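Local coordinates for extracellular solute-binding protein family 1 (Arthrobacter chlorophenolicus, PDB 4R2F), which probably serves as the sugar-capturing component of a bacterial transport system, here holding the beta-linked glucose disaccharide laminaribiose in its cleft, at residues P46-A51 against L344-P349; D154-W159 against M275-V280; E338-K343 against P358-D363. All blocks are in the same frame, centred on the assembly; numbering follows the deposited sequence.

Contact 1: residues P46-A51 against L344-P349. With BGC (beta-D-glucopyranose), chain B.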
loop_
_atom_site.group_PDB
_atom_site.type_symbol
_atom_site.label_atom_id
_atom_site.label_comp_id
_atom_site.label_asym_id
_atom_site.label_seq_id
_atom_site.Cartn_x
_atom_site.Cartn_y
_atom_site.Cartn_z
ATOM N N PRO A 46 5.754 6.994 -7.786
ATOM C CA PRO A 46 5.375 6.190 -8.925
ATOM C C PRO A 46 4.321 5.211 -8.447
ATOM O O PRO A 46 4.635 4.102 -8.008
ATOM C CB PRO A 46 6.697 5.493 -9.334
ATOM C CG PRO A 46 7.765 6.136 -8.495
ATOM C CD PRO A 46 7.042 6.541 -7.245
ATOM N N TRP A 47 3.082 5.669 -8.445
ATOM C CA TRP A 47 1.947 4.893 -7.972
ATOM C C TRP A 47 1.556 3.669 -8.799
ATOM O O TRP A 47 1.093 2.678 -8.264
ATOM C CB TRP A 47 0.760 5.798 -7.665
ATOM C CG TRP A 47 1.000 6.613 -6.435
ATOM C CD1 TRP A 47 1.289 7.938 -6.373
ATOM C CD2 TRP A 47 1.008 6.140 -5.089
ATOM N NE1 TRP A 47 1.466 8.321 -5.075
ATOM C CE2 TRP A 47 1.293 7.234 -4.266
ATOM C CE3 TRP A 47 0.791 4.896 -4.501
ATOM C CZ2 TRP A 47 1.368 7.123 -2.889
ATOM C CZ3 TRP A 47 0.865 4.791 -3.137
ATOM C CH2 TRP A 47 1.151 5.895 -2.345
ATOM N N ALA A 48 1.666 3.769 -10.112
ATOM C CA ALA A 48 1.302 2.653 -10.962
ATOM C C ALA A 48 2.296 2.481 -12.109
ATOM O O ALA A 48 3.466 2.255 -11.881
ATOM C CB ALA A 48 -0.130 2.808 -11.448
ATOM N N THR A 49 1.814 2.570 -13.338
ATOM C CA THR A 49 2.660 2.591 -14.515
ATOM C C THR A 49 3.240 3.974 -14.755
ATOM O O THR A 49 2.759 4.964 -14.227
ATOM C CB THR A 49 1.900 2.165 -15.778
ATOM O OG1 THR A 49 0.919 3.153 -16.094
ATOM C CG2 THR A 49 1.236 0.832 -15.572
ATOM N N PRO A 50 4.311 3.999 -15.661
ATOM C CA PRO A 50 4.800 5.354 -15.947
ATOM C C PRO A 50 3.693 6.240 -16.504
ATOM O O PRO A 50 3.727 7.438 -16.285
ATOM C CB PRO A 50 5.874 5.130 -17.001
ATOM C CG PRO A 50 6.477 3.849 -16.619
ATOM C CD PRO A 50 5.258 3.026 -16.401
ATOM N N ALA A 51 2.750 5.677 -17.243
ATOM C CA ALA A 51 1.642 6.489 -17.748
ATOM C C ALA A 51 0.827 7.163 -16.616
ATOM O O ALA A 51 0.247 8.214 -16.829
ATOM C CB ALA A 51 0.739 5.647 -18.633
ATOM N N LEU A 344 -5.726 4.216 -14.885
ATOM C CA LEU A 344 -4.298 4.347 -14.617
ATOM C C LEU A 344 -3.920 4.015 -13.161
ATOM O O LEU A 344 -2.739 3.970 -12.841
ATOM C CB LEU A 344 -3.875 5.783 -14.918
ATOM C CG LEU A 344 -3.998 6.180 -16.382
ATOM C CD1 LEU A 344 -3.663 7.653 -16.545
ATOM C CD2 LEU A 344 -3.081 5.297 -17.232
ATOM N N MET A 345 -4.911 3.789 -12.299
ATOM C CA MET A 345 -4.675 3.542 -10.870
ATOM C C MET A 345 -4.586 2.069 -10.472
ATOM O O MET A 345 -5.244 1.183 -11.054
ATOM C CB MET A 345 -5.759 4.217 -10.042
ATOM C CG MET A 345 -5.743 5.743 -10.086
ATOM S SD MET A 345 -4.246 6.485 -9.437
ATOM C CE MET A 345 -4.262 5.825 -7.784
ATOM N N ASN A 346 -3.727 1.811 -9.487
ATOM C CA ASN A 346 -3.594 0.492 -8.871
ATOM C C ASN A 346 -4.094 0.531 -7.407
ATOM O O ASN A 346 -3.510 -0.095 -6.516
ATOM C CB ASN A 346 -2.147 0.033 -8.897
ATOM C CG ASN A 346 -1.690 -0.398 -10.270
ATOM O OD1 ASN A 346 -0.523 -0.719 -10.445
ATOM N ND2 ASN A 346 -2.594 -0.403 -11.247
ATOM N N ALA A 347 -5.194 1.247 -7.200
ATOM C CA ALA A 347 -5.783 1.433 -5.875
ATOM C C ALA A 347 -7.262 1.734 -5.996
ATOM O O ALA A 347 -7.741 2.066 -7.074
ATOM C CB ALA A 347 -5.081 2.564 -5.145
ATOM N N LEU A 348 -7.970 1.608 -4.879
ATOM C CA LEU A 348 -9.380 1.950 -4.802
ATOM C C LEU A 348 -9.528 3.455 -4.658
ATOM O O LEU A 348 -8.669 4.097 -4.078
ATOM C CB LEU A 348 -10.025 1.246 -3.609
ATOM C CG LEU A 348 -10.187 -0.266 -3.712
ATOM C CD1 LEU A 348 -10.436 -0.856 -2.344
ATOM C CD2 LEU A 348 -11.316 -0.646 -4.638
ATOM N N PRO A 349 -10.615 4.031 -5.190
ATOM C CA PRO A 349 -10.923 5.444 -4.901
ATOM C C PRO A 349 -11.488 5.656 -3.503
ATOM O O PRO A 349 -11.884 4.698 -2.844
ATOM C CB PRO A 349 -11.977 5.810 -5.957
ATOM C CG PRO A 349 -12.573 4.518 -6.379
ATOM C CD PRO A 349 -11.551 3.439 -6.164
HETATM C C2 BGC B . 2.281 0.403 -4.067
HETATM C C3 BGC B . 3.154 0.951 -2.928
HETATM C C4 BGC B . 4.509 0.229 -2.942
HETATM C C5 BGC B . 5.146 0.307 -4.355
HETATM C C6 BGC B . 6.539 -0.329 -4.431
HETATM C C1 BGC B . 3.053 0.458 -5.399
HETATM O O1 BGC B . 2.293 -0.129 -6.454
HETATM O O2 BGC B . 1.058 1.156 -4.137
HETATM O O3 BGC B . 2.415 0.815 -1.685
HETATM O O4 BGC B . 5.452 0.767 -2.008
HETATM O O5 BGC B . 4.263 -0.313 -5.249
HETATM O O6 BGC B . 6.483 -1.676 -3.956
HETATM O O HOH W 1 -2.078 3.160 -7.648
HETATM O O HOH W 2 -1.073 2.917 -14.526
#

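Contact 2: residues D154-W159 against M275-V280. With BGC (beta-D-glucopyranose), chain B; BGC (beta-D-glucopyranose), chain C.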
loop_
_atom_site.group_PDB
_atom_site.type_symbol
_atom_site.label_atom_id
_atom_site.label_comp_id
_atom_site.label_asym_id
_atom_site.label_seq_id
_atom_site.Cartn_x
_atom_site.Cartn_y
_atom_site.Cartn_z
ATOM N N ASP A 154 -5.105 1.749 -0.918
ATOM C CA ASP A 154 -4.248 0.798 -1.621
ATOM C C ASP A 154 -4.384 -0.515 -0.889
ATOM O O ASP A 154 -3.806 -0.710 0.172
ATOM C CB ASP A 154 -2.813 1.307 -1.638
ATOM C CG ASP A 154 -1.857 0.412 -2.432
ATOM O OD1 ASP A 154 -2.301 -0.457 -3.209
ATOM O OD2 ASP A 154 -0.639 0.577 -2.243
ATOM N N ILE A 155 -5.164 -1.401 -1.479
ATOM C CA ILE A 155 -5.516 -2.695 -0.925
ATOM C C ILE A 155 -4.676 -3.807 -1.579
ATOM O O ILE A 155 -4.134 -3.610 -2.661
ATOM C CB ILE A 155 -7.038 -2.953 -1.140
ATOM C CG1 ILE A 155 -7.563 -4.045 -0.199
ATOM C CG2 ILE A 155 -7.353 -3.273 -2.587
ATOM C CD1 ILE A 155 -9.055 -3.975 0.030
ATOM N N ARG A 156 -4.581 -4.952 -0.909
ATOM C CA ARG A 156 -3.654 -6.041 -1.248
ATOM C C ARG A 156 -4.393 -7.336 -1.596
ATOM O O ARG A 156 -4.510 -8.242 -0.769
ATOM C CB ARG A 156 -2.678 -6.282 -0.088
ATOM C CG ARG A 156 -1.675 -5.149 0.089
ATOM C CD ARG A 156 -0.534 -5.257 -0.921
ATOM N NE ARG A 156 0.248 -4.027 -0.979
ATOM C CZ ARG A 156 -0.130 -2.913 -1.590
ATOM N NH1 ARG A 156 -1.243 -2.877 -2.304
ATOM N NH2 ARG A 156 0.656 -1.849 -1.557
ATOM N N PRO A 157 -4.894 -7.430 -2.837
ATOM C CA PRO A 157 -5.607 -8.627 -3.207
ATOM C C PRO A 157 -4.661 -9.754 -3.582
ATOM O O PRO A 157 -3.511 -9.524 -3.945
ATOM C CB PRO A 157 -6.439 -8.200 -4.434
ATOM C CG PRO A 157 -6.119 -6.756 -4.680
ATOM C CD PRO A 157 -4.844 -6.463 -3.941
ATOM N N LEU A 158 -5.182 -10.965 -3.504
ATOM C CA LEU A 158 -4.530 -12.130 -4.054
ATOM C C LEU A 158 -5.003 -12.288 -5.503
ATOM O O LEU A 158 -6.152 -11.947 -5.832
ATOM C CB LEU A 158 -4.862 -13.352 -3.222
ATOM C CG LEU A 158 -4.294 -13.321 -1.796
ATOM C CD1 LEU A 158 -4.987 -14.336 -0.913
ATOM C CD2 LEU A 158 -2.799 -13.577 -1.791
ATOM N N TRP A 159 -4.090 -12.720 -6.358
ATOM C CA TRP A 159 -4.333 -12.886 -7.788
ATOM C C TRP A 159 -3.846 -14.248 -8.193
ATOM O O TRP A 159 -2.962 -14.801 -7.529
ATOM C CB TRP A 159 -3.555 -11.836 -8.614
ATOM C CG TRP A 159 -4.044 -10.453 -8.422
ATOM C CD1 TRP A 159 -3.748 -9.636 -7.390
ATOM C CD2 TRP A 159 -4.947 -9.722 -9.272
ATOM N NE1 TRP A 159 -4.404 -8.442 -7.531
ATOM C CE2 TRP A 159 -5.145 -8.467 -8.679
ATOM C CE3 TRP A 159 -5.589 -10.005 -10.480
ATOM C CZ2 TRP A 159 -5.968 -7.485 -9.245
ATOM C CZ3 TRP A 159 -6.409 -9.039 -11.040
ATOM C CH2 TRP A 159 -6.583 -7.788 -10.428
ATOM N N MET A 275 0.189 -12.006 -3.745
ATOM C CA MET A 275 -0.444 -10.806 -3.232
ATOM C C MET A 275 0.119 -9.623 -3.986
ATOM O O MET A 275 1.317 -9.466 -4.078
ATOM C CB MET A 275 -0.149 -10.653 -1.732
ATOM C CG MET A 275 -0.726 -9.415 -1.055
ATOM S SD MET A 275 0.058 -8.940 0.501
ATOM C CE MET A 275 1.638 -8.394 -0.089
ATOM N N LEU A 276 -0.749 -8.812 -4.564
ATOM C CA LEU A 276 -0.300 -7.588 -5.195
ATOM C C LEU A 276 -1.233 -6.400 -4.935
ATOM O O LEU A 276 -1.468 -6.027 -3.800
ATOM C CB LEU A 276 -0.012 -7.806 -6.683
ATOM C CG LEU A 276 0.982 -6.848 -7.341
ATOM C CD1 LEU A 276 2.068 -6.432 -6.372
ATOM C CD2 LEU A 276 1.585 -7.426 -8.605
ATOM N N THR A 277 -1.760 -5.824 -6.003
ATOM C CA THR A 277 -2.538 -4.604 -5.938
ATOM C C THR A 277 -3.773 -4.710 -6.794
ATOM O O THR A 277 -3.930 -5.640 -7.554
ATOM C CB THR A 277 -1.748 -3.393 -6.455
ATOM O OG1 THR A 277 -1.590 -3.497 -7.870
ATOM C CG2 THR A 277 -0.395 -3.309 -5.798
ATOM N N LEU A 278 -4.661 -3.744 -6.653
ATOM C CA LEU A 278 -5.745 -3.598 -7.597
ATOM C C LEU A 278 -5.156 -3.286 -8.973
ATOM O O LEU A 278 -4.156 -2.596 -9.075
ATOM C CB LEU A 278 -6.666 -2.472 -7.158
ATOM C CG LEU A 278 -7.862 -2.192 -8.055
ATOM C CD1 LEU A 278 -9.005 -1.599 -7.263
ATOM C CD2 LEU A 278 -7.477 -1.285 -9.206
ATOM N N GLY A 279 -5.771 -3.824 -10.019
ATOM C CA GLY A 279 -5.399 -3.521 -11.415
ATOM C C GLY A 279 -4.154 -4.197 -11.928
ATOM O O GLY A 279 -3.491 -3.676 -12.803
ATOM N N VAL A 280 -3.848 -5.384 -11.424
ATOM C CA VAL A 280 -2.640 -6.066 -11.850
ATOM C C VAL A 280 -2.515 -6.273 -13.377
ATOM O O VAL A 280 -1.452 -6.024 -13.916
ATOM C CB VAL A 280 -2.478 -7.425 -11.126
ATOM C CG1 VAL A 280 -1.425 -8.306 -11.795
ATOM C CG2 VAL A 280 -2.133 -7.224 -9.654
HETATM C C2 BGC B . 2.281 0.403 -4.067
HETATM C C3 BGC B . 3.154 0.951 -2.928
HETATM C C4 BGC B . 4.509 0.229 -2.942
HETATM C C5 BGC B . 5.146 0.307 -4.355
HETATM C C6 BGC B . 6.539 -0.329 -4.431
HETATM C C1 BGC B . 3.053 0.458 -5.399
HETATM O O1 BGC B . 2.293 -0.129 -6.454
HETATM O O2 BGC B . 1.058 1.156 -4.137
HETATM O O3 BGC B . 2.415 0.815 -1.685
HETATM O O4 BGC B . 5.452 0.767 -2.008
HETATM O O5 BGC B . 4.263 -0.313 -5.249
HETATM O O6 BGC B . 6.483 -1.676 -3.956
HETATM C C2 BGC C . 1.495 2.026 0.145
HETATM C C3 BGC C . 1.858 3.163 1.100
HETATM C C4 BGC C . 3.080 2.779 1.922
HETATM C C5 BGC C . 4.226 2.382 1.000
HETATM C C6 BGC C . 5.441 1.868 1.783
HETATM C C1 BGC C . 2.710 1.822 -0.744
HETATM O O2 BGC C . 0.346 2.351 -0.628
HETATM O O3 BGC C . 0.761 3.457 1.965
HETATM O O4 BGC C . 3.519 3.898 2.682
HETATM O O5 BGC C . 3.797 1.373 0.080
HETATM O O6 BGC C . 5.148 0.661 2.521
HETATM O O HOH W 3 -4.548 -1.533 -4.638
#

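Contact 3: residues E338-K343 against P358-D363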
loop_
_atom_site.group_PDB
_atom_site.type_symbol
_atom_site.label_atom_id
_atom_site.label_comp_id
_atom_site.label_asym_id
_atom_site.label_seq_id
_atom_site.Cartn_x
_atom_site.Cartn_y
_atom_site.Cartn_z
ATOM N N GLU A 338 -10.379 11.528 -13.237
ATOM C CA GLU A 338 -9.797 11.254 -14.563
ATOM C C GLU A 338 -8.823 10.094 -14.538
ATOM O O GLU A 338 -8.676 9.393 -15.536
ATOM C CB GLU A 338 -9.068 12.489 -15.111
ATOM C CG GLU A 338 -10.008 13.643 -15.453
ATOM C CD GLU A 338 -9.305 14.984 -15.604
ATOM O OE1 GLU A 338 -8.058 15.023 -15.770
ATOM O OE2 GLU A 338 -10.021 16.007 -15.558
ATOM N N LEU A 339 -8.143 9.891 -13.404
ATOM C CA LEU A 339 -7.140 8.840 -13.309
ATOM C C LEU A 339 -7.782 7.461 -13.298
ATOM O O LEU A 339 -7.248 6.516 -13.887
ATOM C CB LEU A 339 -6.265 9.041 -12.071
ATOM C CG LEU A 339 -5.456 10.342 -12.050
ATOM C CD1 LEU A 339 -4.880 10.597 -10.660
ATOM C CD2 LEU A 339 -4.351 10.346 -13.106
ATOM N N TRP A 340 -8.924 7.349 -12.622
ATOM C CA TRP A 340 -9.693 6.107 -12.648
ATOM C C TRP A 340 -10.451 5.951 -13.959
ATOM O O TRP A 340 -10.655 4.827 -14.406
ATOM C CB TRP A 340 -10.667 6.025 -11.473
ATOM C CG TRP A 340 -10.011 5.529 -10.236
ATOM C CD1 TRP A 340 -9.895 4.223 -9.832
ATOM C CD2 TRP A 340 -9.342 6.318 -9.247
ATOM N NE1 TRP A 340 -9.210 4.156 -8.644
ATOM C CE2 TRP A 340 -8.867 5.421 -8.250
ATOM C CE3 TRP A 340 -9.101 7.689 -9.096
ATOM C CZ2 TRP A 340 -8.154 5.857 -7.130
ATOM C CZ3 TRP A 340 -8.405 8.127 -7.971
ATOM C CH2 TRP A 340 -7.921 7.211 -7.013
ATOM N N GLN A 341 -10.870 7.067 -14.557
ATOM C CA GLN A 341 -11.538 7.034 -15.874
ATOM C C GLN A 341 -10.614 6.451 -16.933
ATOM O O GLN A 341 -11.033 5.613 -17.715
ATOM C CB GLN A 341 -12.054 8.429 -16.264
ATOM C CG GLN A 341 -13.108 8.460 -17.384
ATOM C CD GLN A 341 -12.486 8.278 -18.756
ATOM O OE1 GLN A 341 -11.417 8.819 -19.061
ATOM N NE2 GLN A 341 -13.140 7.489 -19.584
ATOM N N GLN A 342 -9.345 6.849 -16.909
ATOM C CA GLN A 342 -8.328 6.306 -17.819
ATOM C C GLN A 342 -7.720 4.992 -17.338
ATOM O O GLN A 342 -6.865 4.432 -18.006
ATOM C CB GLN A 342 -7.213 7.347 -18.040
ATOM C CG GLN A 342 -7.685 8.606 -18.776
ATOM C CD GLN A 342 -6.750 9.795 -18.541
ATOM O OE1 GLN A 342 -5.581 9.770 -18.917
ATOM N NE2 GLN A 342 -7.261 10.826 -17.899
ATOM N N LYS A 343 -8.160 4.497 -16.177
ATOM C CA LYS A 343 -7.738 3.182 -15.683
ATOM C C LYS A 343 -6.245 3.127 -15.438
ATOM O O LYS A 343 -5.576 2.137 -15.751
ATOM C CB LYS A 343 -8.135 2.075 -16.654
ATOM C CG LYS A 343 -9.613 2.062 -16.986
ATOM C CD LYS A 343 -9.920 0.920 -17.942
ATOM C CE LYS A 343 -11.390 0.889 -18.311
ATOM N NZ LYS A 343 -11.640 -0.274 -19.202
ATOM N N PRO A 358 -18.703 3.894 -14.562
ATOM C CA PRO A 358 -18.778 2.735 -15.436
ATOM C C PRO A 358 -17.457 1.999 -15.631
ATOM O O PRO A 358 -17.421 0.769 -15.649
ATOM C CB PRO A 358 -19.239 3.343 -16.759
ATOM C CG PRO A 358 -20.105 4.489 -16.339
ATOM C CD PRO A 358 -19.498 5.029 -15.074
ATOM N N GLU A 359 -16.385 2.752 -15.799
ATOM C CA GLU A 359 -15.056 2.190 -16.034
ATOM C C GLU A 359 -14.580 1.335 -14.857
ATOM O O GLU A 359 -13.849 0.387 -15.057
ATOM C CB GLU A 359 -14.039 3.315 -16.307
ATOM C CG GLU A 359 -14.119 3.932 -17.711
ATOM C CD GLU A 359 -15.139 5.061 -17.843
ATOM O OE1 GLU A 359 -15.923 5.322 -16.910
ATOM O OE2 GLU A 359 -15.161 5.718 -18.903
ATOM N N PHE A 360 -14.971 1.720 -13.641
ATOM C CA PHE A 360 -14.633 0.991 -12.427
ATOM C C PHE A 360 -15.474 -0.284 -12.216
ATOM O O PHE A 360 -14.943 -1.361 -12.036
ATOM C CB PHE A 360 -14.838 1.919 -11.212
ATOM C CG PHE A 360 -14.330 1.332 -9.936
ATOM C CD1 PHE A 360 -12.964 1.274 -9.700
ATOM C CD2 PHE A 360 -15.205 0.781 -9.001
ATOM C CE1 PHE A 360 -12.472 0.701 -8.537
ATOM C CE2 PHE A 360 -14.718 0.224 -7.826
ATOM C CZ PHE A 360 -13.345 0.177 -7.604
ATOM N N THR A 361 -16.790 -0.151 -12.181
ATOM C CA THR A 361 -17.655 -1.296 -11.868
ATOM C C THR A 361 -17.738 -2.333 -12.993
ATOM O O THR A 361 -18.099 -3.475 -12.737
ATOM C CB THR A 361 -19.096 -0.889 -11.501
ATOM O OG1 THR A 361 -19.695 -0.217 -12.604
ATOM C CG2 THR A 361 -19.119 0.011 -10.284
ATOM N N ALA A 362 -17.376 -1.986 -14.225
ATOM C CA ALA A 362 -17.530 -2.976 -15.305
ATOM C C ALA A 362 -16.434 -4.044 -15.272
ATOM O O ALA A 362 -16.555 -5.090 -15.939
ATOM C CB ALA A 362 -17.547 -2.296 -16.658
ATOM N N ASP A 363 -15.362 -3.753 -14.534
ATOM C CA ASP A 363 -14.240 -4.677 -14.334
ATOM C C ASP A 363 -14.529 -5.572 -13.127
ATOM O O ASP A 363 -14.505 -5.105 -11.980
ATOM C CB ASP A 363 -12.947 -3.880 -14.137
ATOM C CG ASP A 363 -11.719 -4.756 -13.969
ATOM O OD1 ASP A 363 -11.867 -5.992 -13.766
ATOM O OD2 ASP A 363 -10.589 -4.195 -14.045
HETATM O O HOH W 4 -13.776 -1.398 -17.090
#

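Contact 1: residues P46-A51 against L344-P349
With CG turned away from its carbonyl carbon and set beside the backbone N (chi1 -74°), Asn346 lays its amide alongside Ala48, where OD1 comes to 3.7 Å from Ala48 CB. With chi2 near 180°, ND2 turns back to the preceding carbonyl and donates to Met345 O at 3.1 Å; the nitrogen stands above that carbonyl plane, and the bond helps to set the amide's rotation. On its other flank the Ala48 methyl lies 3.2 Å from Leu344 O, a close fit.

No direct hydrogen bond joins the two segments; two waters do that work. One accepts from Asn346 N at 2.8 Å and donates to Trp47 O. The second donates to Leu344 O at 2.6 Å and also bonds Thr49 OG1, the hydroxyl of the N-cap residue. Farther out, Leu344 CD2 meets Ala51 CB at 4.1 Å in the first turn of the helix.

Trp47 belongs to the sugar pocket: its indole presents an edge, near the ring plane, to O2 of the chain B glucose, while Trp77 and Trp151 pack edge-to-face with it and Thr98 bonds its NE1. The contact thus joins the turn between strand 40-44 and helix 50-61 to the link between helix 337-341 and strand 348-349, whose Leu348 pairs with Leu153 of strand 145-161.

Contact 2: residues D154-W159 against M275-V280
Arg156 grips Asp154 end-on within one segment, NH1 to OD1 and NH2 to OD2, each at 2.8 Å, and Leu276 O of the facing segment lies 3.1 Å from Arg156 CD. Both nitrogens come from above the carboxylate plane. Asp154 OD2 also accepts from O2 of both glucoses, chains B and C, at 2.6 Å, so three donors converge on one oxygen. Arg156 holds the sugar-binding carboxylate in place and itself lines the pocket, NH2 lying 3.2 Å from O3 of the chain B glucose; its NE is held by His207. A water accepts from Leu278 N and lies 2.9 Å from Asp154 OD1, to which it may donate.

Across the segments, Leu276 N donates to Pro157 O at 2.9 Å, almost straight in line with the carbonyl. Beside it, Leu158 and Met275 form an antiparallel non-hydrogen-bonded pair. A weak bond runs from Trp159 NE1 to Thr277 O (2.8 Å, 122° at the hydrogen).

Val280 CG2, anti to its carbonyl carbon, lies over one face of the Trp159 indole in a CH-pi contact, 3.4 Å from the five-membered ring's centroid. Met275, bent at its last torsion, wraps SD and CE against Arg156 CB and CD. All this is buried where strand 145-161 meets the end of strand 273-275 and the loop into helix 280-284, between helix 204-215 on the Met275 side and helix 364-373, which touches Ile155, Trp159 and Leu278.

Contact 3: residues E338-K343 against P358-D363
Glu359 and Gln341 make the one direct hydrogen bond of the two helices. Glu359, the second residue of its helix, points its CB at the other segment and bends at chi2, which swings the carboxylate across the end of Gln341. Gln341 NE2 then donates to Glu359 OE2 at 2.8 Å with 157° at the hydrogen; the acceptor lies in the amide plane, but the nitrogen stands above the carboxylate plane, the two planes being 88° apart. Glu359 CG rests 3.5 Å from Gln341 O, and CB and CG meet CE of Lys343, whose extended chain crosses the glutamate at about a right angle. Lys343 NZ is 7.0 Å from Glu359 OE2, too far for a salt bridge; instead NZ donates to a water that in turn donates to Glu359 O at 2.7 Å. With an alanine in place of Glu359 the Gln341 amide would probably lose its acceptor and be free to turn, and Lys343 CE would lose its contact with CG.

Next comes Phe360, where CG anti to the backbone N (chi1 -172°) turns the ring toward Trp340, CD1 to CD1 4.3 Å. Trp340 in turn bonds Ala347 O through NE1, and both rings pack on Pro349. At the segment's end, Asp363 caps the following helix, its OD1 accepting from Asn365 N.

Here two short helices lie together, with the aromatic pair Trp340 and Phe360 on the buried side and the Gln341-Glu359 pair toward solvent, the first helix closed by a Schellman motif with Lys343 at positive phi: partly buried helix-helix packing at the periphery of the solute-binding fold, away from the sugar site.

From the N terminus, the chain first runs through 46-51, which waits nearly three hundred residues for 344-349 to close contact 1. Inside that long loop, 154-159 and 275-280 close contact 2, fully nested. Contact 3 opens at 338-343, just before contact 1 closes, and is completed at 358-363, so contacts 1 and 3 cross, while contacts 2 and 3 follow in series. Contacts 1 and 2 touch through Asn346 and Leu348 against Leu278, share the sheet of strands 145-161 and 348-349, and both reach the chain B glucose. Contact 3 joins contact 1 through Trp340, linking the peripheral helices to the sheet beside the sugar.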